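Local coordinates for LPXTG-motif cell wall anchor domain protein (Mobiluncus mulieris, PDB 5U5O) that probably serves in cell adhesion as part of a giant, cell-wall-anchored bacterial adhesin whose Ig-like domains carry intramolecular disulfide, isopeptide and ester cross-links, at residues Asn37-Glu40 against Gly41-Tyr44; Gln125-Ala128 against Glu129-Glu133; Val198-Gln202 against Lys203-Asp207; Ser259-Asn262 against Gly263-Val266. All blocks are in the same frame, centred on the assembly; numbering follows the deposited sequence. Where two conformers were deposited one is given.

Contact 1: Asn37-Glu40 against Gly41-Tyr44; sequences NVEE and GKTY
Two hydrogen bonds join Glu39 to the residues that follow it. Its amide reaches the Tyr44 hydroxyl in a nearly straight bond, Glu39 N to Tyr44 OH 2.9 Å with 169° at the hydrogen. This suits a tyrosine, whose long rigid ring can carry a polar atom back to the backbone while the carbon frame stays buried. The carbonyl of Glu39 takes the other bond, from Lys42 N to Glu39 O at 3.2 Å, the donor standing 38° out of the carbonyl plane.

That second bond closes a type II beta turn, Glu39 to Lys42, linking strand 26-36 to strand 43-52 within the T-Q ester bond domain. Gly41 fills the third position, where phi is positive and a beta-carbon would run into the carbonyl oxygen of Glu40.

Apolar contact is made by Val38. Its CG1 lies over a face of the Tyr44 ring, 4.1 Å from the centroid, as a CH-pi contact, while Val38 CB approaches Tyr44 CZ at 3.7 Å. Leu126 of strand 118-127 touches both residues.

With CG anti to the backbone N (chi1 -178°) and the chain extended beyond it, Glu39 carries its carboxylate to the Lys42 methylenes, Glu39 OE2 to Lys42 CG 3.6 Å. The opposite charges are near but not paired, with Glu39 OE1 5.3 Å from Lys42 NZ. Glu40 points its carboxylate elsewhere, to the hydroxyl of Tyr95.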
ATOM      1  N   ASN A  37     -19.587 -21.010  21.304  1.00 11.85           N
ATOM      2  CA  ASN A  37     -19.960 -21.791  22.521  1.00 11.91           C
ATOM      3  C   ASN A  37     -20.016 -20.906  23.757  1.00 12.02           C
ATOM      4  O   ASN A  37     -19.647 -21.331  24.863  1.00 14.86           O
ATOM      5  CB  ASN A  37     -19.063 -23.032  22.708  1.00 12.18           C
ATOM      6  CG  ASN A  37     -19.333 -24.059  21.662  1.00 12.37           C
ATOM      7  OD1 ASN A  37     -20.414 -24.122  21.086  1.00 14.38           O
ATOM      8  ND2 ASN A  37     -18.380 -24.969  21.485  1.00 12.82           N
ATOM      9  N   VAL A  38     -20.555 -19.695  23.579  1.00 12.05           N
ATOM     10  CA  VAL A  38     -20.840 -18.780  24.654  1.00 12.01           C
ATOM     11  C   VAL A  38     -22.247 -19.039  25.155  1.00 12.74           C
ATOM     12  O   VAL A  38     -23.035 -19.734  24.512  1.00 14.82           O
ATOM     13  CB  VAL A  38     -20.679 -17.299  24.203  1.00 12.08           C
ATOM     14  CG1 VAL A  38     -19.209 -16.948  24.124  1.00 12.05           C
ATOM     15  CG2 VAL A  38     -21.383 -16.990  22.876  1.00 11.41           C
ATOM     16  N   GLU A  39     -22.572 -18.456  26.297  1.00 12.45           N
ATOM     17  CA  GLU A  39     -23.833 -18.732  26.972  1.00 12.56           C
ATOM     18  C   GLU A  39     -24.842 -17.604  26.695  1.00 12.08           C
ATOM     19  O   GLU A  39     -24.599 -16.443  27.033  1.00 13.44           O
ATOM     20  CB  GLU A  39     -23.602 -18.872  28.477  1.00 12.89           C
ATOM     21  CG  GLU A  39     -24.859 -19.211  29.252  1.00 13.24           C
ATOM     22  CD  GLU A  39     -24.576 -19.522  30.723  1.00 14.29           C
ATOM     23  OE1 GLU A  39     -23.625 -20.286  31.030  1.00 16.54           O
ATOM     24  OE2 GLU A  39     -25.325 -19.011  31.575  1.00 16.13           O
ATOM     25  N   GLU A  40     -26.001 -17.986  26.180  1.00 12.41           N
ATOM     26  CA  GLU A  40     -27.101 -17.028  25.993  1.00 12.04           C
ATOM     27  C   GLU A  40     -27.506 -16.467  27.345  1.00 12.28           C
ATOM     28  O   GLU A  40     -27.629 -17.203  28.332  1.00 14.15           O
ATOM     29  CB  GLU A  40     -28.293 -17.685  25.300  1.00 12.84           C
ATOM     30  CG  GLU A  40     -28.002 -18.099  23.863  1.00 13.97           C
ATOM     31  CD  GLU A  40     -29.158 -18.793  23.164  1.00 15.18           C
ATOM     32  OE1 GLU A  40     -30.300 -18.794  23.659  1.00 19.56           O
ATOM     33  OE2 GLU A  40     -28.910 -19.351  22.082  1.00 17.92           O
ATOM     34  N   GLY A  41     -27.691 -15.151  27.387  1.00 12.27           N
ATOM     35  CA  GLY A  41     -28.045 -14.431  28.595  1.00 12.69           C
ATOM     36  C   GLY A  41     -26.893 -13.856  29.387  1.00 13.04           C
ATOM     37  O   GLY A  41     -27.112 -13.052  30.288  1.00 15.51           O
ATOM     38  N   LYS A  42     -25.664 -14.294  29.118  1.00 13.19           N
ATOM     39  CA  LYS A  42     -24.501 -13.703  29.767  1.00 13.00           C
ATOM     40  C   LYS A  42     -24.011 -12.489  28.980  1.00 12.73           C
ATOM     41  O   LYS A  42     -24.143 -12.440  27.756  1.00 13.96           O
ATOM     42  CB  LYS A  42     -23.378 -14.737  29.940  1.00 13.16           C
ATOM     43  CG  LYS A  42     -23.752 -15.869  30.917  1.00 14.94           C
ATOM     44  CD  LYS A  42     -22.572 -16.583  31.571  1.00 14.91           C
ATOM     45  CE  LYS A  42     -21.997 -15.819  32.767  1.00 14.92           C
ATOM     46  NZ  LYS A  42     -20.818 -16.492  33.377  1.00 15.32           N
ATOM     47  N   THR A  43     -23.360 -11.590  29.707  1.00 13.07           N
ATOM     48  CA  THR A  43     -22.801 -10.371  29.154  1.00 13.72           C
ATOM     49  C   THR A  43     -21.286 -10.444  29.171  1.00 14.26           C
ATOM     50  O   THR A  43     -20.671 -10.418  30.216  1.00 18.50           O
ATOM     51  CB  THR A  43     -23.272  -9.113  29.907  1.00 15.84           C
ATOM     52  OG1 THR A  43     -24.695  -9.057  29.836  1.00 17.50           O
ATOM     53  CG2 THR A  43     -22.662  -7.840  29.278  1.00 16.68           C
ATOM     54  N   TYR A  44     -20.707 -10.493  27.981  1.00 13.94           N
ATOM     55  CA  TYR A  44     -19.272 -10.559  27.770  1.00 13.99           C
ATOM     56  C   TYR A  44     -18.770  -9.185  27.347  1.00 14.02           C
ATOM     57  O   TYR A  44     -19.553  -8.331  26.863  1.00 16.31           O
ATOM     58  CB  TYR A  44     -18.962 -11.524  26.628  1.00 13.73           C
ATOM     59  CG  TYR A  44     -19.387 -12.940  26.920  1.00 12.46           C
ATOM     60  CD1 TYR A  44     -20.696 -13.348  26.741  1.00 12.73           C
ATOM     61  CD2 TYR A  44     -18.462 -13.901  27.318  1.00 12.51           C
ATOM     62  CE1 TYR A  44     -21.097 -14.655  27.019  1.00 13.53           C
ATOM     63  CE2 TYR A  44     -18.853 -15.212  27.572  1.00 12.55           C
ATOM     64  CZ  TYR A  44     -20.166 -15.583  27.414  1.00 13.24           C
ATOM     65  OH  TYR A  44     -20.616 -16.865  27.688  1.00 15.60           O
TER

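Contact 2: Gln125-Ala128 against Glu129-Glu133; sequences QLWA and EGTYE
A type II beta turn, Ala128 to Thr131, turns the chain away from the end of strand 118-127, and the carbonyl of Ala128 is its hub. This oxygen accepts twice from Thr131: from the amide, Thr131 N to Ala128 O 3.2 Å, and from the hydroxyl, Thr131 OG1 to Ala128 O 2.7 Å. The hydroxyl lies in the carbonyl plane on a lone pair, whereas the amide is tilted 32° from that plane.

Threonine suits the place because its chi1 of 66° sets OG1 between its own backbone N and carbonyl carbon, facing back over the turn, and swings CG2 to within 4.0 Å of Ala128 CB, a methyl small enough to leave room for it. A water extends the polar network: Ala128 N donates to it at 3.0 Å, and it donates in turn to Thr131 OG1 at 2.7 Å. The hydroxyl thus receives one bond and gives another. Gly130, with phi at 84°, takes the third position of the turn, a backbone shape that glycine adopts easily.

Aromatic rings flank the turn. Thr131 OG1 lies at the edge of the Trp127 indole, 3.7 Å from CE3, and Ala128 O at the edge of the Tyr132 ring, 3.4 Å from CE1.

Glu129 reaches over to strand 43-52, its carboxylate receiving the amide of Thr43, and Ala45 of that strand touches Tyr132. Val140 and Pro142 of strand 140-142 cover Trp127, so the turn lies between the main sheet and the small two-stranded sheet formed by 132-135 and 140-142.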
ATOM      1  N   GLN A 125     -10.142 -10.097  21.715  1.00 14.48           N
ATOM      2  CA  GLN A 125     -10.228 -10.832  22.984  1.00 14.37           C
ATOM      3  C   GLN A 125     -11.656 -10.834  23.484  1.00 12.60           C
ATOM      4  O   GLN A 125     -12.433  -9.863  23.276  1.00 14.53           O
ATOM      5  CB  GLN A 125      -9.290 -10.250  24.040  1.00 14.53           C
ATOM      6  CG  GLN A 125      -7.844 -10.083  23.580  1.00 14.39           C
ATOM      7  CD  GLN A 125      -7.643  -8.802  22.754  1.00 14.54           C
ATOM      8  OE1 GLN A 125      -8.147  -7.748  23.119  1.00 16.01           O
ATOM      9  NE2 GLN A 125      -6.934  -8.907  21.629  1.00 15.93           N
ATOM     10  N   LEU A 126     -11.978 -11.924  24.199  1.00 12.30           N
ATOM     11  CA  LEU A 126     -13.289 -12.136  24.793  1.00 12.12           C
ATOM     12  C   LEU A 126     -13.134 -12.274  26.295  1.00 12.88           C
ATOM     13  O   LEU A 126     -12.372 -13.145  26.744  1.00 14.37           O
ATOM     14  CB  LEU A 126     -13.905 -13.419  24.222  1.00 12.26           C
ATOM     15  CG  LEU A 126     -15.249 -13.886  24.778  1.00 11.74           C
ATOM     16  CD1 LEU A 126     -16.351 -12.895  24.439  1.00 11.51           C
ATOM     17  CD2 LEU A 126     -15.585 -15.298  24.292  1.00 12.25           C
ATOM     18  N   TRP A 127     -13.914 -11.521  27.066  1.00 13.85           N
ATOM     19  CA  TRP A 127     -13.836 -11.469  28.520  1.00 13.23           C
ATOM     20  C   TRP A 127     -15.181 -11.948  29.075  1.00 12.69           C
ATOM     21  O   TRP A 127     -16.246 -11.449  28.691  1.00 15.41           O
ATOM     22  CB  TRP A 127     -13.548 -10.049  29.023  1.00 14.47           C
ATOM     23  CG  TRP A 127     -12.217  -9.481  28.644  1.00 16.50           C
ATOM     24  CD1 TRP A 127     -11.865  -8.960  27.431  1.00 16.13           C
ATOM     25  CD2 TRP A 127     -11.081  -9.310  29.498  1.00 17.27           C
ATOM     26  NE1 TRP A 127     -10.577  -8.510  27.471  1.00 16.92           N
ATOM     27  CE2 TRP A 127     -10.069  -8.697  28.727  1.00 17.51           C
ATOM     28  CE3 TRP A 127     -10.816  -9.615  30.840  1.00 18.84           C
ATOM     29  CZ2 TRP A 127      -8.812  -8.391  29.246  1.00 18.85           C
ATOM     30  CZ3 TRP A 127      -9.566  -9.313  31.355  1.00 20.95           C
ATOM     31  CH2 TRP A 127      -8.575  -8.709  30.555  1.00 21.37           C
ATOM     32  N   ALA A 128     -15.142 -12.922  29.987  1.00 13.31           N
ATOM     33  CA  ALA A 128     -16.371 -13.399  30.628  1.00 12.34           C
ATOM     34  C   ALA A 128     -16.947 -12.372  31.598  1.00 14.04           C
ATOM     35  O   ALA A 128     -16.237 -11.523  32.132  1.00 15.56           O
ATOM     36  CB  ALA A 128     -16.137 -14.708  31.365  1.00 12.67           C
ATOM     37  N   GLU A 129     -18.242 -12.492  31.824  1.00 14.25           N
ATOM     38  CA  GLU A 129     -18.954 -11.632  32.762  1.00 14.80           C
ATOM     39  C   GLU A 129     -18.232 -11.648  34.142  1.00 14.97           C
ATOM     40  O   GLU A 129     -17.781 -12.698  34.609  1.00 17.78           O
ATOM     41  CB  GLU A 129     -20.400 -12.124  32.882  1.00 14.38           C
ATOM     42  CG  GLU A 129     -21.341 -11.141  33.548  1.00 15.19           C
ATOM     43  CD  GLU A 129     -22.774 -11.628  33.603  1.00 18.77           C
ATOM     44  OE1 GLU A 129     -23.296 -12.136  32.590  1.00 19.24           O
ATOM     45  OE2 GLU A 129     -23.399 -11.492  34.680  1.00 29.66           O
ATOM     46  N   GLY A 130     -18.036 -10.458  34.709  1.00 15.75           N
ATOM     47  CA  GLY A 130     -17.421 -10.294  36.026  1.00 20.75           C
ATOM     48  C   GLY A 130     -15.902 -10.272  36.101  1.00 21.12           C
ATOM     49  O   GLY A 130     -15.344 -10.077  37.189  1.00 24.58           O
ATOM     50  N   THR A 131     -15.222 -10.467  34.970  1.00 20.13           N
ATOM     51  CA  THR A 131     -13.754 -10.582  34.948  1.00 20.70           C
ATOM     52  C   THR A 131     -13.036  -9.264  34.628  1.00 22.48           C
ATOM     53  O   THR A 131     -11.802  -9.207  34.625  1.00 24.19           O
ATOM     54  CB  THR A 131     -13.287 -11.655  33.946  1.00 18.79           C
ATOM     55  OG1 THR A 131     -13.602 -11.252  32.602  1.00 19.44           O
ATOM     56  CG2 THR A 131     -13.937 -13.012  34.251  1.00 18.67           C
ATOM     57  N   TYR A 132     -13.806  -8.212  34.369  1.00 23.92           N
ATOM     58  CA  TYR A 132     -13.264  -6.910  33.981  1.00 26.77           C
ATOM     59  C   TYR A 132     -13.770  -5.843  34.952  1.00 28.00           C
ATOM     60  O   TYR A 132     -14.931  -5.873  35.348  1.00 27.47           O
ATOM     61  CB  TYR A 132     -13.625  -6.572  32.515  1.00 26.00           C
ATOM     62  CG  TYR A 132     -15.077  -6.806  32.092  1.00 27.09           C
ATOM     63  CD1 TYR A 132     -15.509  -8.059  31.672  1.00 27.68           C
ATOM     64  CD2 TYR A 132     -16.007  -5.755  32.062  1.00 30.19           C
ATOM     65  CE1 TYR A 132     -16.822  -8.278  31.271  1.00 28.63           C
ATOM     66  CE2 TYR A 132     -17.325  -5.969  31.661  1.00 33.54           C
ATOM     67  CZ  TYR A 132     -17.730  -7.230  31.258  1.00 32.52           C
ATOM     68  OH  TYR A 132     -19.034  -7.465  30.861  1.00 31.75           O
ATOM     69  N   GLU A 133     -12.884  -4.926  35.356  1.00 31.80           N
ATOM     70  CA  GLU A 133     -13.249  -3.831  36.278  1.00 29.83           C
ATOM     71  C   GLU A 133     -14.187  -2.851  35.589  1.00 31.84           C
ATOM     72  O   GLU A 133     -15.169  -2.409  36.173  1.00 36.09           O
ATOM     73  CB  GLU A 133     -12.008  -3.105  36.805  1.00 26.87           C
TER
HETATM   74  O   HOH W   1     -12.318 -13.049  31.010  1.00 17.00           O

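Contact 3: Val198-Gln202 against Lys203-Asp207; sequences VKCVQ and KGSVD
Lys199 and Val206 stand side by side on one face of a beta hairpin, as a non-hydrogen-bonded antiparallel pair. From its beta-carbon outward the lysine runs along its neighbour: Lys199 CB lies 3.6 Å from Ser205 O, Lys199 CG then comes 4.1 Å from Val206 CG2, and Lys199 CE passes Val206 CG1 at the same distance. All torsions beyond CG are close to 180°, so the methylenes shadow the branched valine and carry the charged NZ past it on the exposed face.

The hydrogen-bonded pairs on either side hold the strands. Val198 and Asp207 exchange two short, straight bonds, and Cys200 and Ser205 exchange two longer ones. Gly204 and Ser205 both face Cys200, a G1 beta bulge; Gly204 has the positive phi of that place, and its amide adds a weak bond to Cys200 O.

On the other face a water bridges Ser205, Asp207 and the Val198 carbonyl. It donates to Val198 O at 2.8 Å and to Asp207 OD2 at 2.7 Å, and accepts from Ser205 OG at 2.7 Å. A chi1 of 56° tucks that hydroxyl toward the hairpin partner, with Ser205 OG 3.4 Å from Cys200 CB. The two carboxylate oxygens of Asp226, at the start of strand 226-232, receive the turn's amides: OD1 that of Gln202 and OD2 that of Lys203.

Cys200 is bonded by a disulfide to Cys228 of strand 226-232, its neighbour in the sheet, so the hairpin is tied both covalently and by polar bonds, those of the backbone and those through the water.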
ATOM      1  N   VAL A 198      17.124   5.079 -16.269  1.00 11.67           N
ATOM      2  CA  VAL A 198      16.062   5.691 -15.481  1.00 10.98           C
ATOM      3  C   VAL A 198      16.124   5.054 -14.092  1.00 11.43           C
ATOM      4  O   VAL A 198      16.156   3.783 -13.949  1.00 12.08           O
ATOM      5  CB  VAL A 198      14.701   5.423 -16.120  1.00 11.48           C
ATOM      6  CG1 VAL A 198      13.556   5.873 -15.219  1.00 11.45           C
ATOM      7  CG2 VAL A 198      14.625   6.143 -17.460  1.00 11.42           C
ATOM      8  N   LYS A 199      16.179   5.859 -13.050  1.00 11.19           N
ATOM      9  CA  LYS A 199      16.272   5.367 -11.679  1.00 11.57           C
ATOM     10  C   LYS A 199      15.187   6.018 -10.876  1.00 10.73           C
ATOM     11  O   LYS A 199      14.942   7.234 -11.016  1.00 12.59           O
ATOM     12  CB  LYS A 199      17.612   5.759 -11.104  1.00 11.91           C
ATOM     13  CG  LYS A 199      18.791   5.143 -11.814  1.00 13.56           C
ATOM     14  CD  LYS A 199      20.088   5.507 -11.105  1.00 16.50           C
ATOM     15  CE  LYS A 199      21.274   4.819 -11.744  1.00 21.62           C
ATOM     16  NZ  LYS A 199      22.562   5.170 -11.089  1.00 26.68           N
ATOM     17  N   CYS A 200      14.533   5.242 -10.008  0.80 11.46           N
ATOM     18  CA  CYS A 200      13.518   5.799  -9.154  0.80 11.66           C
ATOM     19  C   CYS A 200      13.917   5.477  -7.725  0.80 12.15           C
ATOM     20  O   CYS A 200      14.143   4.295  -7.368  0.80 12.22           O
ATOM     21  CB  CYS A 200      12.172   5.241  -9.492  0.80 12.05           C
ATOM     22  SG  CYS A 200      11.606   5.517 -11.210  0.80 17.43           S
ATOM     23  N   VAL A 201      14.040   6.506  -6.895  0.80 13.31           N
ATOM     24  CA  VAL A 201      14.734   6.346  -5.612  0.80 15.26           C
ATOM     25  C   VAL A 201      13.935   5.505  -4.609  0.80 15.10           C
ATOM     26  O   VAL A 201      14.479   4.546  -4.054  0.80 17.46           O
ATOM     27  CB  VAL A 201      15.253   7.677  -5.005  0.80 18.11           C
ATOM     28  CG1 VAL A 201      14.125   8.570  -4.537  0.80 19.07           C
ATOM     29  CG2 VAL A 201      16.218   7.412  -3.845  0.80 18.40           C
ATOM     30  N   GLN A 202      12.647   5.781  -4.414  1.00 15.15           N
ATOM     31  CA  GLN A 202      11.795   4.991  -3.480  1.00 16.34           C
ATOM     32  C   GLN A 202      11.487   3.621  -4.062  1.00 14.87           C
ATOM     33  O   GLN A 202      11.484   2.626  -3.314  1.00 16.74           O
ATOM     34  CB  GLN A 202      10.497   5.744  -3.150  1.00 17.79           C
ATOM     35  CG  GLN A 202      10.719   7.119  -2.519  1.00 21.84           C
ATOM     36  CD  GLN A 202      11.362   7.035  -1.149  1.00 21.65           C
ATOM     37  OE1 GLN A 202      11.245   6.016  -0.478  1.00 28.98           O
ATOM     38  NE2 GLN A 202      12.035   8.093  -0.736  1.00 20.41           N
ATOM     39  N   LYS A 203      11.256   3.502  -5.359  1.00 13.57           N
ATOM     40  CA  LYS A 203      11.109   2.185  -5.993  1.00 14.44           C
ATOM     41  C   LYS A 203      12.375   1.346  -5.822  1.00 14.77           C
ATOM     42  O   LYS A 203      12.305   0.118  -5.686  1.00 16.78           O
ATOM     43  CB  LYS A 203      10.780   2.305  -7.494  1.00 14.35           C
ATOM     44  CG  LYS A 203      10.188   1.010  -8.049  1.00 15.18           C
ATOM     45  CD  LYS A 203       9.922   1.024  -9.546  1.00 15.68           C
ATOM     46  CE  LYS A 203       9.495  -0.365 -10.007  1.00 17.34           C
ATOM     47  NZ  LYS A 203       9.184  -0.451 -11.450  1.00 18.10           N
ATOM     48  N   GLY A 204      13.530   1.998  -5.782  1.00 13.62           N
ATOM     49  CA  GLY A 204      14.802   1.327  -5.745  1.00 13.47           C
ATOM     50  C   GLY A 204      15.173   0.679  -7.051  1.00 13.73           C
ATOM     51  O   GLY A 204      15.855  -0.338  -7.049  1.00 16.94           O
ATOM     52  N   SER A 205      14.762   1.289  -8.169  1.00 14.91           N
ATOM     53  CA  SER A 205      14.898   0.662  -9.473  1.00 14.13           C
ATOM     54  C   SER A 205      15.971   1.331 -10.307  1.00 14.35           C
ATOM     55  O   SER A 205      16.218   2.549 -10.156  1.00 15.65           O
ATOM     56  CB  SER A 205      13.575   0.699 -10.221  1.00 14.54           C
ATOM     57  OG  SER A 205      13.103   2.031 -10.337  1.00 15.08           O
ATOM     58  N   VAL A 206      16.557   0.541 -11.199  1.00 14.44           N
ATOM     59  CA  VAL A 206      17.481   0.988 -12.240  1.00 13.13           C
ATOM     60  C   VAL A 206      17.070   0.281 -13.518  1.00 13.60           C
ATOM     61  O   VAL A 206      17.134  -0.962 -13.592  1.00 18.01           O
ATOM     62  CB  VAL A 206      18.954   0.664 -11.906  1.00 14.42           C
ATOM     63  CG1 VAL A 206      19.883   1.208 -12.988  1.00 14.46           C
ATOM     64  CG2 VAL A 206      19.331   1.264 -10.557  1.00 16.08           C
ATOM     65  N   ASP A 207      16.678   1.060 -14.534  1.00 12.22           N
ATOM     66  CA  ASP A 207      16.304   0.514 -15.821  1.00 12.58           C
ATOM     67  C   ASP A 207      17.197   1.124 -16.884  1.00 11.76           C
ATOM     68  O   ASP A 207      17.177   2.347 -17.075  1.00 13.98           O
ATOM     69  CB  ASP A 207      14.834   0.825 -16.105  1.00 14.21           C
ATOM     70  CG  ASP A 207      13.898   0.006 -15.222  1.00 14.55           C
ATOM     71  OD1 ASP A 207      13.751  -1.198 -15.461  1.00 21.68           O
ATOM     72  OD2 ASP A 207      13.311   0.569 -14.288  1.00 15.66           O
TER
HETATM   73  O   HOH W   2      13.746   2.795 -12.833  1.00 16.03           O

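Contact 4: Ser259-Asn262 against Gly263-Val266; sequences SQVN and GEAV
Ser259 OG donates to Glu264 O over 2.7 Å, a short bond in which the hydroxyl stands 24° from the carbonyl plane. With chi1 at 179°, OG points away from its own amide and across to the returning strand, so this small side chain bonds a main-chain oxygen of the following strand. The same hydroxyl accepts from a water at 2.8 Å, and that water receives the amide of Gly263, also at 2.8 Å; a chain of donors therefore runs from Gly263 N through water and serine to Glu264 O.

Glu264 N bonds to Val261 O at 3.0 Å and closes a type II beta turn, Val261 to Glu264. Gly263 sits at its third position with phi near 89°, where a beta-carbon would collide with Asn262 O. Asn262, in the second position, turns its amide toward strand 244-251, OD1 receiving Val247 N and ND2 giving to Asp245 O.

Looser contacts surround these bonds. Ser259 CA approaches Glu264 O at 3.2 Å as a CA-H...O contact, and Val261 CB touches the methylene Glu264 CG at 4.1 Å before the bent glutamate turns its carboxylate to the hydroxyl of Ser231.

The turn joins strand 258-261, at the margin of an antiparallel sheet, to strand 264-269. On its far side the latter pairs with strand 226-232, where Gly263 and Ala265 bond to the backbones of Glu232 and Ile230.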
ATOM      1  N   SER A 259      16.714  19.943 -15.182  1.00 12.05           N
ATOM      2  CA  SER A 259      17.967  19.441 -15.720  1.00 12.37           C
ATOM      3  C   SER A 259      19.107  20.367 -15.325  1.00 13.26           C
ATOM      4  O   SER A 259      19.203  21.473 -15.826  1.00 15.52           O
ATOM      5  CB  SER A 259      17.903  19.360 -17.249  1.00 12.54           C
ATOM      6  OG  SER A 259      19.128  18.888 -17.774  1.00 12.94           O
ATOM      7  N   GLN A 260      19.938  19.905 -14.401  1.00 13.44           N
ATOM      8  CA  GLN A 260      21.083  20.676 -13.905  1.00 16.34           C
ATOM      9  C   GLN A 260      22.390  20.372 -14.609  1.00 15.01           C
ATOM     10  O   GLN A 260      23.356  21.093 -14.434  1.00 17.02           O
ATOM     11  CB  GLN A 260      21.253  20.436 -12.396  1.00 18.58           C
ATOM     12  CG  GLN A 260      20.124  21.026 -11.577  1.00 21.08           C
ATOM     13  CD  GLN A 260      20.049  22.543 -11.704  1.00 24.08           C
ATOM     14  OE1 GLN A 260      21.066  23.228 -11.598  1.00 29.08           O
ATOM     15  NE2 GLN A 260      18.856  23.071 -11.948  1.00 28.28           N
ATOM     16  N   VAL A 261      22.444  19.266 -15.355  1.00 14.66           N
ATOM     17  CA  VAL A 261      23.607  18.901 -16.165  1.00 14.42           C
ATOM     18  C   VAL A 261      23.073  18.361 -17.480  1.00 12.92           C
ATOM     19  O   VAL A 261      22.021  17.732 -17.505  1.00 14.11           O
ATOM     20  CB  VAL A 261      24.476  17.836 -15.457  1.00 16.42           C
ATOM     21  CG1 VAL A 261      25.569  17.291 -16.379  1.00 19.02           C
ATOM     22  CG2 VAL A 261      25.098  18.429 -14.193  1.00 18.82           C
ATOM     23  N   ASN A 262      23.774  18.648 -18.570  1.00 13.38           N
ATOM     24  CA  ASN A 262      23.315  18.220 -19.874  1.00 12.34           C
ATOM     25  C   ASN A 262      23.160  16.703 -19.920  1.00 12.27           C
ATOM     26  O   ASN A 262      24.092  15.963 -19.599  1.00 14.35           O
ATOM     27  CB  ASN A 262      24.282  18.692 -20.946  1.00 13.93           C
ATOM     28  CG  ASN A 262      23.773  18.421 -22.337  1.00 13.65           C
ATOM     29  OD1 ASN A 262      22.659  18.790 -22.678  1.00 14.84           O
ATOM     30  ND2 ASN A 262      24.586  17.800 -23.157  1.00 14.04           N
ATOM     31  N   GLY A 263      21.975  16.259 -20.327  1.00 12.09           N
ATOM     32  CA  GLY A 263      21.665  14.830 -20.412  1.00 11.12           C
ATOM     33  C   GLY A 263      21.109  14.215 -19.140  1.00 12.46           C
ATOM     34  O   GLY A 263      20.830  13.009 -19.130  1.00 13.48           O
ATOM     35  N   GLU A 264      20.915  15.020 -18.089  1.00 12.15           N
ATOM     36  CA  GLU A 264      20.402  14.559 -16.796  1.00 11.68           C
ATOM     37  C   GLU A 264      19.125  15.290 -16.458  1.00 11.85           C
ATOM     38  O   GLU A 264      19.077  16.532 -16.512  1.00 13.57           O
ATOM     39  CB  GLU A 264      21.420  14.835 -15.681  1.00 13.36           C
ATOM     40  CG  GLU A 264      22.762  14.143 -15.866  1.00 14.61           C
ATOM     41  CD  GLU A 264      22.695  12.647 -15.666  1.00 15.84           C
ATOM     42  OE1 GLU A 264      21.756  12.150 -14.999  1.00 17.37           O
ATOM     43  OE2 GLU A 264      23.587  11.965 -16.191  1.00 18.83           O
ATOM     44  N   ALA A 265      18.067  14.564 -16.123  1.00 12.27           N
ATOM     45  CA  ALA A 265      16.808  15.167 -15.714  1.00 11.98           C
ATOM     46  C   ALA A 265      16.351  14.553 -14.415  1.00 10.61           C
ATOM     47  O   ALA A 265      16.706  13.397 -14.086  1.00 12.24           O
ATOM     48  CB  ALA A 265      15.744  14.944 -16.769  1.00 12.03           C
ATOM     49  N   VAL A 266      15.544  15.294 -13.686  1.00 11.80           N
ATOM     50  CA  VAL A 266      14.869  14.829 -12.483  1.00 12.08           C
ATOM     51  C   VAL A 266      13.399  15.178 -12.630  1.00 11.30           C
ATOM     52  O   VAL A 266      13.054  16.319 -12.996  1.00 11.75           O
ATOM     53  CB  VAL A 266      15.433  15.479 -11.210  1.00 14.73           C
ATOM     54  CG1 VAL A 266      14.769  14.904  -9.962  1.00 16.57           C
ATOM     55  CG2 VAL A 266      16.941  15.298 -11.130  1.00 16.59           C
TER
HETATM   56  O   HOH W   3      19.863  18.163 -20.358  1.00 14.71           O

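In the fold
The four contacts come in series along the chain and divide between two domains. Contacts 1 and 2 belong to the T-Q ester bond domain, their centres about 11 Å apart, and touch where Glu129 meets Thr43, beside the neighbouring strands 43-52 and 118-127. Contacts 3 and 4 belong to the DUF5979 domain and serve one five-stranded antiparallel sheet; their centres lie about 16 Å apart and their nearest atoms about 7 Å, with strand 226-232 between their hairpins. From contact 1 to contact 4 the centres are about 69 Å apart, on opposite sides of the chain's centre. Tight turns thus recur in both domains of an elongated adhesin fragment, joined through the long strand 150-178.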